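Local coordinates for cyclic nucleotide-binding protein (Brucella abortus biovar 1, PDB 5D1I) that is of unknown function but has a cyclic nucleotide-binding domain and may act as a DNA-binding transcription factor, at residues T20-F24 with E92-I96; L44-L50 with A105-V109; A60-G66 with V84-L90; T65-T69 with E110-I114. All coordinates share one frame; numbering follows the deposited sequence.

Contact 1: T20-F24 with E92-I96; sequences TVGLF and EMALI
Leu-23 reaches from the 3-10 turn 22-24 onto a second 3-10 turn, 92-95. Its CB rests on the carboxylate of Glu-92, 3.4 Å from OE2. CG stands anti to the backbone N (chi1 -163°), which carries the fork of the side chain toward Leu-95 and Ile-96. CD1 then touches Ile-96 CG2 at 4.0 Å. CD2 reaches the same Ile-96 CG2 and also Leu-95 CD1, each at 3.7 Å. That Leu-95 methyl lies at the edge of the Phe-24 ring, near its plane, 3.8 Å from CZ. Beside this apolar patch the extended Glu-92 brings OE2 to Leu-23 N, a 3.0 Å hydrogen bond that arrives from above the carboxylate plane. Water 1 donates to the same oxygen and accepts from Gly-22 N, so two neighbouring amides are joined to one carboxylate oxygen. The Glu-Met-Ala-Leu run is consistent with the start of the phosphate-binding cassette, and the 3-10 turn between helices 11-18 and 29-38 probably corresponds to that of the N3A motif. Phe-121 of helix 118-124 packs on Leu-23, Leu-95 and Ile-96; Phe-24 leans on helix 29-38, Leu-95 meets Ala-60 of strand 56-63, and Gly-22 of the second subunit packs on Glu-92.

Contact 2: L44-L50 with A105-V109; sequences LRAGREL and AVADV
Glu-49 and Val-106 face each other as an antiparallel non-hydrogen-bonded pair, their CA atoms 4.3 Å apart, flanked by Leu-50 N to Ala-105 O at 3.3 Å and Ala-107 N to Arg-48 O at 2.9 Å. A further bond, Gly-47 N to Ala-107 O, is short at 2.7 Å and nearly straight at hydrogen (168°). It fastens the type II turn Arg-45 to Arg-48, in which Gly-47 has the positive phi usual for the third residue. This turn links strands 40-44 and 49-51, which belong to the two sheets of the beta barrel, and 105-109 runs alongside it from strand 104-107 toward strand 111-117. On the face of the sheet that carries both residues, the Glu-49 side chain crosses that of Val-106 at a slant, CG 4.0 Å from Val-106 CB, while the Glu-49 carboxylate goes on to a salt bridge with Arg-78. Val-106 has CG2 anti to its own N, which places that methyl 3.5 Å from Gly-47 O. From 105-109, the methyl of Ala-107 points into the bend, where it meets Leu-44 CB at 4.1 Å and Arg-45 O at 3.5 Å. The methyl of Ala-46 instead lies over the chain at Asp-108 and Val-109; the Asp-108 carboxylate turns to Thr-69 OG1.

Contact 3: A60-G66 with V84-L90; sequences AYIIVTG and VGPGAIL
Ile-62 and Ile-89 lie side by side on one face of the sheet, where strands 56-63 and 89-90 pair, and point the same way, CG1 against CG1 at 3.8 Å. Ile-89 holds CG1 anti to its backbone N (chi1 -178°), which lays its chain along Ile-62, and its CD1 goes on to the methyl of Ala-60. On the other face Tyr-61 and Leu-90 are paired, joined by Tyr-61 N to Leu-90 O (2.8 Å) and Leu-90 N to Tyr-61 O (2.7 Å), both in the carbonyl plane. Ile-63 points differently, into the bend of 84-90. Its CB rests 3.5 Å from Gly-85 O, and its extended branch carries CD1 inward to Val-84 CG2 at 3.7 Å. Ile-63 N bonds to Ala-88 O nearly along the C=O axis, and Gly-87 N returns a 2.8 Å bond to Ile-63 O. Pro-86 lies across the end of the bend, with CB at Val-64 O and CD near Gly-66 O. Around this core, Ile-68 touches Ile-63 and Val-84, helix 11-18 covers Ile-62, and Gly-22 of the second subunit packs on Ile-89. The turn itself, type II from Gly-85 to Ala-88 and closed by Ala-88 N to Gly-85 O, leads from strand 77-84 of one sheet into 89-90 of the other, in the beta barrel of a cyclic nucleotide-binding domain, just ahead of the Glu-92 segment.

Contact 4: T65-T69 with E110-I114; sequences TGTIT and ETEVI
A classic beta bulge joins the two segments at a corner of the barrel: Val-64 and Thr-65 both face Glu-112, and the chain turns its corner here, on the way from the sheet of 56-63 to that of 68-74, the touching parts running 100° apart. Thr-65 and Glu-112 form an antiparallel hydrogen-bonded pair, in which Glu-112 N gives a 2.8 Å bond to Thr-65 O while the return bond from Thr-65 N is weak. Their side chains lie alongside, pointing the same way, with Thr-65 OG1 3.6 Å from Glu-112 CB; the Glu-112 chain then runs out to a salt bridge with Arg-41. At Gly-66 the two chains come within 4.0 Å, its CA to that of Thr-111. Gly-66, with phi 113°, lies with its CA 3.5 Å from Thr-111 OG1. Thr-111 acts with both branches: its hydroxyl, bonded chiefly to Val-109 O, also receives a weak bond from Thr-67 N. The methyl, anti to the backbone N, presses on Thr-65 O at 3.1 Å. The Ile-68 side chain, at the start of strand 68-74, crosses that of Thr-111 at about a right angle, with CG1 4.1 Å from Thr-111 CG2, and extends to its tip, where CD1 meets Val-113 CG1 at 4.2 Å.

In the fold
Contacts 3 and 4 share Thr-65 and Gly-66, and with contact 2 they lie where the chain passes between the two sheets, contacts 2 and 3 each also pairing strands of one sheet. Contact 3 is the innermost, its centre about 6 Å from that of the chain, and is largely aliphatic, whereas contact 2, its centre about 13 Å from that of the chain, is a more open backbone turn edged by charged residues. Contact 4 sits between them, probably hydrogen-bonded to contact 2 through Leu-44 N and Thr-111 O and to contact 3 through Ile-62 O and Ile-114 N. Contact 1 differs in kind: two 3-10 turns, a buried carboxylate and a water. It meets contact 3 at Val-21 with Ile-89, and both touch the second subunit.

Contact 1: T20-F24 with E92-I96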
loop_
_atom_site.group_PDB
_atom_site.type_symbol
_atom_site.label_atom_id
_atom_site.label_comp_id
_atom_site.label_asym_id
_atom_site.label_seq_id
_atom_site.Cartn_x
_atom_site.Cartn_y
_atom_site.Cartn_z
ATOM N N THR A 20 1.262 2.682 -6.329
ATOM C CA THR A 20 0.094 2.722 -5.451
ATOM C C THR A 20 0.457 2.343 -4.017
ATOM O O THR A 20 -0.320 2.566 -3.085
ATOM C CB THR A 20 -1.015 1.778 -5.940
ATOM O OG1 THR A 20 -0.533 0.426 -5.932
ATOM C CG2 THR A 20 -1.460 2.153 -7.346
ATOM N N VAL A 21 1.637 1.763 -3.844
ATOM C CA VAL A 21 2.081 1.301 -2.533
ATOM C C VAL A 21 2.397 2.483 -1.621
ATOM O O VAL A 21 3.108 3.398 -2.016
ATOM C CB VAL A 21 3.313 0.391 -2.666
ATOM C CG1 VAL A 21 3.837 -0.016 -1.308
ATOM C CG2 VAL A 21 2.963 -0.834 -3.489
ATOM N N GLY A 22 1.852 2.463 -0.407
ATOM C CA GLY A 22 2.016 3.560 0.534
ATOM C C GLY A 22 3.453 3.986 0.772
ATOM O O GLY A 22 3.763 5.180 0.805
ATOM N N LEU A 23 4.339 3.011 0.924
ATOM C CA LEU A 23 5.740 3.306 1.201
ATOM C C LEU A 23 6.439 3.958 0.006
ATOM O O LEU A 23 7.418 4.679 0.177
ATOM C CB LEU A 23 6.472 2.026 1.608
ATOM C CG LEU A 23 7.818 2.171 2.316
ATOM C CD1 LEU A 23 7.683 3.075 3.531
ATOM C CD2 LEU A 23 8.344 0.799 2.721
ATOM N N PHE A 24 5.931 3.711 -1.201
ATOM C CA PHE A 24 6.565 4.225 -2.417
ATOM C C PHE A 24 5.828 5.446 -2.951
ATOM O O PHE A 24 6.137 5.931 -4.041
ATOM C CB PHE A 24 6.619 3.141 -3.506
ATOM C CG PHE A 24 7.159 1.823 -3.027
ATOM C CD1 PHE A 24 8.150 1.772 -2.061
ATOM C CD2 PHE A 24 6.668 0.634 -3.538
ATOM C CE1 PHE A 24 8.641 0.561 -1.612
ATOM C CE2 PHE A 24 7.158 -0.581 -3.094
ATOM C CZ PHE A 24 8.146 -0.615 -2.132
ATOM N N GLU A 92 5.281 -5.131 3.839
ATOM C CA GLU A 92 5.735 -3.762 3.595
ATOM C C GLU A 92 6.582 -3.235 4.750
ATOM O O GLU A 92 7.571 -2.535 4.535
ATOM C CB GLU A 92 4.547 -2.825 3.369
ATOM C CG GLU A 92 4.953 -1.428 2.903
ATOM C CD GLU A 92 3.778 -0.475 2.849
ATOM O OE1 GLU A 92 3.000 -0.446 3.819
ATOM O OE2 GLU A 92 3.627 0.242 1.841
HETATM N N MSE A 93 6.194 -3.584 5.974
HETATM C CA MSE A 93 6.898 -3.111 7.163
HETATM C C MSE A 93 8.306 -3.693 7.274
HETATM O O MSE A 93 9.170 -3.129 7.949
HETATM C CB MSE A 93 6.098 -3.446 8.424
HETATM C CG MSE A 93 4.814 -2.650 8.581
HETATM SE SE MSE A 93 5.113 -0.724 8.493
HETATM C CE MSE A 93 4.357 -0.376 6.732
ATOM N N ALA A 94 8.538 -4.825 6.619
ATOM C CA ALA A 94 9.855 -5.454 6.653
ATOM C C ALA A 94 10.906 -4.562 6.004
ATOM O O ALA A 94 12.090 -4.682 6.298
ATOM C CB ALA A 94 9.820 -6.809 5.970
ATOM N N LEU A 95 10.462 -3.661 5.133
ATOM C CA LEU A 95 11.368 -2.786 4.397
ATOM C C LEU A 95 11.937 -1.680 5.274
ATOM O O LEU A 95 12.969 -1.089 4.944
ATOM C CB LEU A 95 10.651 -2.162 3.195
ATOM C CG LEU A 95 10.155 -3.106 2.097
ATOM C CD1 LEU A 95 9.477 -2.317 0.990
ATOM C CD2 LEU A 95 11.294 -3.936 1.539
ATOM N N ILE A 96 11.268 -1.391 6.388
ATOM C CA ILE A 96 11.658 -0.253 7.219
ATOM C C ILE A 96 11.811 -0.582 8.700
ATOM O O ILE A 96 12.121 0.300 9.498
ATOM C CB ILE A 96 10.640 0.896 7.093
ATOM C CG1 ILE A 96 9.266 0.453 7.596
ATOM C CG2 ILE A 96 10.557 1.381 5.650
ATOM C CD1 ILE A 96 8.236 1.563 7.621
HETATM O O HOH W 1 0.668 0.183 1.101
#

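Contact 2: L44-L50 with A105-V109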
loop_
_atom_site.group_PDB
_atom_site.type_symbol
_atom_site.label_atom_id
_atom_site.label_comp_id
_atom_site.label_asym_id
_atom_site.label_seq_id
_atom_site.Cartn_x
_atom_site.Cartn_y
_atom_site.Cartn_z
ATOM N N LEU A 44 4.472 -18.069 -8.838
ATOM C CA LEU A 44 4.094 -19.014 -7.798
ATOM C C LEU A 44 3.040 -19.982 -8.303
ATOM O O LEU A 44 1.960 -19.565 -8.721
ATOM C CB LEU A 44 3.561 -18.278 -6.565
ATOM C CG LEU A 44 4.377 -17.094 -6.043
ATOM C CD1 LEU A 44 3.652 -16.417 -4.896
ATOM C CD2 LEU A 44 5.766 -17.539 -5.614
ATOM N N ARG A 45 3.350 -21.272 -8.264
ATOM C CA ARG A 45 2.365 -22.283 -8.618
ATOM C C ARG A 45 1.267 -22.338 -7.562
ATOM O O ARG A 45 1.471 -21.924 -6.424
ATOM C CB ARG A 45 3.025 -23.657 -8.770
ATOM C CG ARG A 45 4.071 -23.720 -9.874
ATOM C CD ARG A 45 4.697 -25.104 -9.981
ATOM N NE ARG A 45 5.771 -25.141 -10.972
ATOM C CZ ARG A 45 5.589 -25.400 -12.263
ATOM N NH1 ARG A 45 4.372 -25.647 -12.730
ATOM N NH2 ARG A 45 6.626 -25.409 -13.092
ATOM N N ALA A 46 0.101 -22.839 -7.947
ATOM C CA ALA A 46 -0.988 -23.039 -6.998
ATOM C C ALA A 46 -0.534 -23.947 -5.860
ATOM O O ALA A 46 0.093 -24.983 -6.089
ATOM C CB ALA A 46 -2.206 -23.625 -7.698
ATOM N N GLY A 47 -0.834 -23.545 -4.631
ATOM C CA GLY A 47 -0.455 -24.331 -3.474
ATOM C C GLY A 47 0.909 -23.984 -2.908
ATOM O O GLY A 47 1.276 -24.473 -1.842
ATOM N N ARG A 48 1.669 -23.143 -3.606
ATOM C CA ARG A 48 2.975 -22.740 -3.090
ATOM C C ARG A 48 2.855 -21.735 -1.956
ATOM O O ARG A 48 2.098 -20.764 -2.035
ATOM C CB ARG A 48 3.860 -22.140 -4.182
ATOM C CG ARG A 48 5.164 -21.590 -3.608
ATOM C CD ARG A 48 6.098 -21.041 -4.653
ATOM N NE ARG A 48 7.380 -20.655 -4.074
ATOM C CZ ARG A 48 8.429 -20.258 -4.785
ATOM N NH1 ARG A 48 8.348 -20.195 -6.105
ATOM N NH2 ARG A 48 9.558 -19.924 -4.177
ATOM N N GLU A 49 3.619 -21.966 -0.899
ATOM C CA GLU A 49 3.697 -20.998 0.176
ATOM C C GLU A 49 4.877 -20.077 -0.024
ATOM O O GLU A 49 5.985 -20.515 -0.345
ATOM C CB GLU A 49 3.792 -21.693 1.521
ATOM C CG GLU A 49 2.534 -22.431 1.885
ATOM C CD GLU A 49 2.592 -22.994 3.275
ATOM O OE1 GLU A 49 2.686 -22.200 4.236
ATOM O OE2 GLU A 49 2.546 -24.231 3.404
ATOM N N LEU A 50 4.616 -18.790 0.158
ATOM C CA LEU A 50 5.622 -17.756 0.020
ATOM C C LEU A 50 6.531 -17.748 1.244
ATOM O O LEU A 50 7.748 -17.616 1.133
ATOM C CB LEU A 50 4.940 -16.400 -0.158
ATOM C CG LEU A 50 5.592 -15.367 -1.071
ATOM C CD1 LEU A 50 6.199 -16.038 -2.290
ATOM C CD2 LEU A 50 4.550 -14.340 -1.477
ATOM N N ALA A 105 0.858 -17.435 4.066
ATOM C CA ALA A 105 0.370 -17.040 2.750
ATOM C C ALA A 105 0.603 -18.159 1.749
ATOM O O ALA A 105 1.714 -18.666 1.634
ATOM C CB ALA A 105 1.052 -15.769 2.285
ATOM N N VAL A 106 -0.447 -18.537 1.028
ATOM C CA VAL A 106 -0.350 -19.576 0.012
ATOM C C VAL A 106 -1.058 -19.126 -1.263
ATOM O O VAL A 106 -2.121 -18.508 -1.209
ATOM C CB VAL A 106 -0.951 -20.914 0.513
ATOM C CG1 VAL A 106 -2.421 -20.746 0.872
ATOM C CG2 VAL A 106 -0.772 -22.019 -0.523
ATOM N N ALA A 107 -0.451 -19.414 -2.410
ATOM C CA ALA A 107 -1.071 -19.107 -3.692
ATOM C C ALA A 107 -2.238 -20.047 -3.954
ATOM O O ALA A 107 -2.064 -21.264 -3.960
ATOM C CB ALA A 107 -0.049 -19.207 -4.816
ATOM N N ASP A 108 -3.423 -19.481 -4.165
ATOM C CA ASP A 108 -4.604 -20.270 -4.508
ATOM C C ASP A 108 -4.530 -20.745 -5.948
ATOM O O ASP A 108 -4.890 -21.875 -6.266
ATOM C CB ASP A 108 -5.882 -19.457 -4.304
ATOM C CG ASP A 108 -6.041 -18.972 -2.879
ATOM O OD1 ASP A 108 -5.512 -19.634 -1.964
ATOM O OD2 ASP A 108 -6.696 -17.932 -2.671
ATOM N N VAL A 109 -4.081 -19.854 -6.821
ATOM C CA VAL A 109 -3.899 -20.163 -8.231
ATOM C C VAL A 109 -2.510 -19.692 -8.631
ATOM O O VAL A 109 -1.811 -19.085 -7.814
ATOM C CB VAL A 109 -4.960 -19.480 -9.107
ATOM C CG1 VAL A 109 -6.350 -19.990 -8.757
ATOM C CG2 VAL A 109 -4.885 -17.970 -8.939
#

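Contact 3: A60-G66 with V84-L90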
loop_
_atom_site.group_PDB
_atom_site.type_symbol
_atom_site.label_atom_id
_atom_site.label_comp_id
_atom_site.label_asym_id
_atom_site.label_seq_id
_atom_site.Cartn_x
_atom_site.Cartn_y
_atom_site.Cartn_z
ATOM N N ALA A 60 9.417 -7.527 0.806
ATOM C CA ALA A 60 7.988 -7.400 0.589
ATOM C C ALA A 60 7.613 -7.994 -0.756
ATOM O O ALA A 60 8.412 -7.990 -1.695
ATOM C CB ALA A 60 7.560 -5.939 0.664
ATOM N N TYR A 61 6.395 -8.510 -0.836
ATOM C CA TYR A 61 5.866 -9.061 -2.073
ATOM C C TYR A 61 4.650 -8.263 -2.505
ATOM O O TYR A 61 3.752 -8.016 -1.706
ATOM C CB TYR A 61 5.478 -10.532 -1.899
ATOM C CG TYR A 61 6.615 -11.443 -1.498
ATOM C CD1 TYR A 61 7.400 -12.065 -2.459
ATOM C CD2 TYR A 61 6.895 -11.695 -0.159
ATOM C CE1 TYR A 61 8.438 -12.901 -2.104
ATOM C CE2 TYR A 61 7.933 -12.535 0.206
ATOM C CZ TYR A 61 8.701 -13.133 -0.773
ATOM O OH TYR A 61 9.735 -13.972 -0.425
ATOM N N ILE A 62 4.616 -7.868 -3.773
ATOM C CA ILE A 62 3.446 -7.195 -4.312
ATOM C C ILE A 62 2.835 -8.089 -5.374
ATOM O O ILE A 62 3.531 -8.549 -6.280
ATOM C CB ILE A 62 3.787 -5.812 -4.916
ATOM C CG1 ILE A 62 4.344 -4.869 -3.844
ATOM C CG2 ILE A 62 2.560 -5.194 -5.550
ATOM C CD1 ILE A 62 5.846 -4.945 -3.659
ATOM N N ILE A 63 1.541 -8.356 -5.249
ATOM C CA ILE A 63 0.851 -9.214 -6.206
ATOM C C ILE A 63 0.558 -8.465 -7.496
ATOM O O ILE A 63 0.007 -7.366 -7.471
ATOM C CB ILE A 63 -0.467 -9.759 -5.635
ATOM C CG1 ILE A 63 -0.209 -10.552 -4.356
ATOM C CG2 ILE A 63 -1.175 -10.635 -6.665
ATOM C CD1 ILE A 63 -1.476 -11.074 -3.706
ATOM N N VAL A 64 0.936 -9.067 -8.618
ATOM C CA VAL A 64 0.618 -8.525 -9.931
ATOM C C VAL A 64 -0.619 -9.219 -10.493
ATOM O O VAL A 64 -1.619 -8.574 -10.803
ATOM C CB VAL A 64 1.792 -8.687 -10.912
ATOM C CG1 VAL A 64 1.406 -8.192 -12.300
ATOM C CG2 VAL A 64 3.014 -7.946 -10.398
ATOM N N THR A 65 -0.543 -10.538 -10.625
ATOM C CA THR A 65 -1.702 -11.331 -11.020
ATOM C C THR A 65 -1.837 -12.544 -10.107
ATOM O O THR A 65 -0.841 -13.057 -9.604
ATOM C CB THR A 65 -1.613 -11.806 -12.489
ATOM O OG1 THR A 65 -0.450 -12.626 -12.660
ATOM C CG2 THR A 65 -1.543 -10.623 -13.442
ATOM N N GLY A 66 -3.068 -12.996 -9.891
ATOM C CA GLY A 66 -3.303 -14.198 -9.109
ATOM C C GLY A 66 -3.999 -13.948 -7.786
ATOM O O GLY A 66 -4.448 -12.836 -7.502
ATOM N N VAL A 84 -6.075 -12.233 -0.924
ATOM C CA VAL A 84 -5.567 -10.977 -1.476
ATOM C C VAL A 84 -5.233 -11.142 -2.953
ATOM O O VAL A 84 -4.870 -12.234 -3.401
ATOM C CB VAL A 84 -4.320 -10.471 -0.719
ATOM C CG1 VAL A 84 -4.722 -9.870 0.620
ATOM C CG2 VAL A 84 -3.296 -11.593 -0.539
ATOM N N GLY A 85 -5.360 -10.056 -3.709
ATOM C CA GLY A 85 -5.151 -10.098 -5.145
ATOM C C GLY A 85 -4.267 -8.968 -5.633
ATOM O O GLY A 85 -3.532 -8.380 -4.847
ATOM N N PRO A 86 -4.340 -8.659 -6.937
ATOM C CA PRO A 86 -3.495 -7.640 -7.571
ATOM C C PRO A 86 -3.420 -6.346 -6.763
ATOM O O PRO A 86 -4.446 -5.828 -6.317
ATOM C CB PRO A 86 -4.185 -7.407 -8.916
ATOM C CG PRO A 86 -4.824 -8.724 -9.228
ATOM C CD PRO A 86 -5.283 -9.269 -7.890
ATOM N N GLY A 87 -2.204 -5.857 -6.547
ATOM C CA GLY A 87 -2.005 -4.616 -5.825
ATOM C C GLY A 87 -1.697 -4.795 -4.353
ATOM O O GLY A 87 -1.141 -3.896 -3.725
ATOM N N ALA A 88 -2.054 -5.945 -3.790
ATOM C CA ALA A 88 -1.804 -6.178 -2.370
ATOM C C ALA A 88 -0.313 -6.302 -2.122
ATOM O O ALA A 88 0.411 -6.875 -2.933
ATOM C CB ALA A 88 -2.536 -7.433 -1.882
ATOM N N ILE A 89 0.149 -5.753 -1.004
ATOM C CA ILE A 89 1.540 -5.905 -0.623
ATOM C C ILE A 89 1.637 -6.688 0.679
ATOM O O ILE A 89 0.865 -6.468 1.618
ATOM C CB ILE A 89 2.261 -4.540 -0.485
ATOM C CG1 ILE A 89 3.733 -4.751 -0.137
ATOM C CG2 ILE A 89 1.591 -3.655 0.562
ATOM C CD1 ILE A 89 4.566 -3.500 -0.267
ATOM N N LEU A 90 2.571 -7.629 0.715
ATOM C CA LEU A 90 2.808 -8.424 1.905
ATOM C C LEU A 90 4.212 -8.154 2.440
ATOM O O LEU A 90 5.194 -8.311 1.718
ATOM C CB LEU A 90 2.632 -9.911 1.599
ATOM C CG LEU A 90 1.317 -10.325 0.937
ATOM C CD1 LEU A 90 1.314 -11.822 0.662
ATOM C CD2 LEU A 90 0.132 -9.931 1.810
#

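Contact 4: T65-T69 with E110-I114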
loop_
_atom_site.group_PDB
_atom_site.type_symbol
_atom_site.label_atom_id
_atom_site.label_comp_id
_atom_site.label_asym_id
_atom_site.label_seq_id
_atom_site.Cartn_x
_atom_site.Cartn_y
_atom_site.Cartn_z
ATOM N N THR A 65 -0.543 -10.538 -10.625
ATOM C CA THR A 65 -1.702 -11.331 -11.020
ATOM C C THR A 65 -1.837 -12.544 -10.107
ATOM O O THR A 65 -0.841 -13.057 -9.604
ATOM C CB THR A 65 -1.613 -11.806 -12.489
ATOM O OG1 THR A 65 -0.450 -12.626 -12.660
ATOM C CG2 THR A 65 -1.543 -10.623 -13.442
ATOM N N GLY A 66 -3.068 -12.996 -9.891
ATOM C CA GLY A 66 -3.303 -14.198 -9.109
ATOM C C GLY A 66 -3.999 -13.948 -7.786
ATOM O O GLY A 66 -4.448 -12.836 -7.502
ATOM N N THR A 67 -4.091 -14.995 -6.972
ATOM C CA THR A 67 -4.775 -14.909 -5.689
ATOM C C THR A 67 -4.001 -15.656 -4.612
ATOM O O THR A 67 -3.566 -16.796 -4.810
ATOM C CB THR A 67 -6.210 -15.483 -5.765
ATOM O OG1 THR A 67 -6.913 -14.886 -6.861
ATOM C CG2 THR A 67 -6.964 -15.211 -4.474
ATOM N N ILE A 68 -3.844 -15.003 -3.469
ATOM C CA ILE A 68 -3.142 -15.571 -2.335
ATOM C C ILE A 68 -4.055 -15.558 -1.117
ATOM O O ILE A 68 -4.656 -14.534 -0.798
ATOM C CB ILE A 68 -1.848 -14.789 -2.033
ATOM C CG1 ILE A 68 -0.767 -15.129 -3.061
ATOM C CG2 ILE A 68 -1.353 -15.072 -0.620
ATOM C CD1 ILE A 68 0.473 -14.265 -2.945
ATOM N N THR A 69 -4.177 -16.701 -0.452
ATOM C CA THR A 69 -4.925 -16.768 0.795
ATOM C C THR A 69 -4.009 -16.522 1.989
ATOM O O THR A 69 -2.981 -17.186 2.142
ATOM C CB THR A 69 -5.626 -18.125 0.956
ATOM O OG1 THR A 69 -6.664 -18.234 -0.019
ATOM C CG2 THR A 69 -6.234 -18.255 2.341
ATOM N N GLU A 110 -2.105 -19.966 -9.869
ATOM C CA GLU A 110 -0.820 -19.464 -10.346
ATOM C C GLU A 110 -0.787 -17.955 -10.169
ATOM O O GLU A 110 -1.670 -17.247 -10.647
ATOM C CB GLU A 110 -0.564 -19.831 -11.804
ATOM C CG GLU A 110 0.782 -19.323 -12.297
ATOM C CD GLU A 110 1.080 -19.728 -13.721
ATOM O OE1 GLU A 110 1.593 -20.846 -13.920
ATOM O OE2 GLU A 110 0.804 -18.926 -14.637
ATOM N N THR A 111 0.224 -17.477 -9.455
ATOM C CA THR A 111 0.270 -16.090 -9.007
ATOM C C THR A 111 1.637 -15.480 -9.277
ATOM O O THR A 111 2.670 -16.101 -9.020
ATOM C CB THR A 111 -0.060 -15.991 -7.501
ATOM O OG1 THR A 111 -1.394 -16.461 -7.281
ATOM C CG2 THR A 111 0.057 -14.556 -6.993
ATOM N N GLU A 112 1.638 -14.264 -9.809
ATOM C CA GLU A 112 2.879 -13.568 -10.093
ATOM C C GLU A 112 3.060 -12.411 -9.136
ATOM O O GLU A 112 2.175 -11.565 -8.991
ATOM C CB GLU A 112 2.908 -13.073 -11.539
ATOM C CG GLU A 112 4.108 -12.207 -11.849
ATOM C CD GLU A 112 4.478 -12.231 -13.316
ATOM O OE1 GLU A 112 5.040 -11.226 -13.798
ATOM O OE2 GLU A 112 4.220 -13.256 -13.981
ATOM N N VAL A 113 4.209 -12.383 -8.473
ATOM C CA VAL A 113 4.492 -11.349 -7.493
ATOM C C VAL A 113 5.795 -10.625 -7.802
ATOM O O VAL A 113 6.691 -11.166 -8.451
ATOM C CB VAL A 113 4.571 -11.921 -6.061
ATOM C CG1 VAL A 113 3.233 -12.518 -5.641
ATOM C CG2 VAL A 113 5.684 -12.954 -5.957
ATOM N N ILE A 114 5.878 -9.391 -7.331
ATOM C CA ILE A 114 7.097 -8.605 -7.388
ATOM C C ILE A 114 7.740 -8.624 -6.008
ATOM O O ILE A 114 7.102 -8.243 -5.029
ATOM C CB ILE A 114 6.804 -7.155 -7.814
ATOM C CG1 ILE A 114 6.468 -7.095 -9.304
ATOM C CG2 ILE A 114 7.972 -6.255 -7.484
ATOM C CD1 ILE A 114 5.947 -5.747 -9.751
HETATM O O HOH W 2 -0.821 -15.128 -12.380
#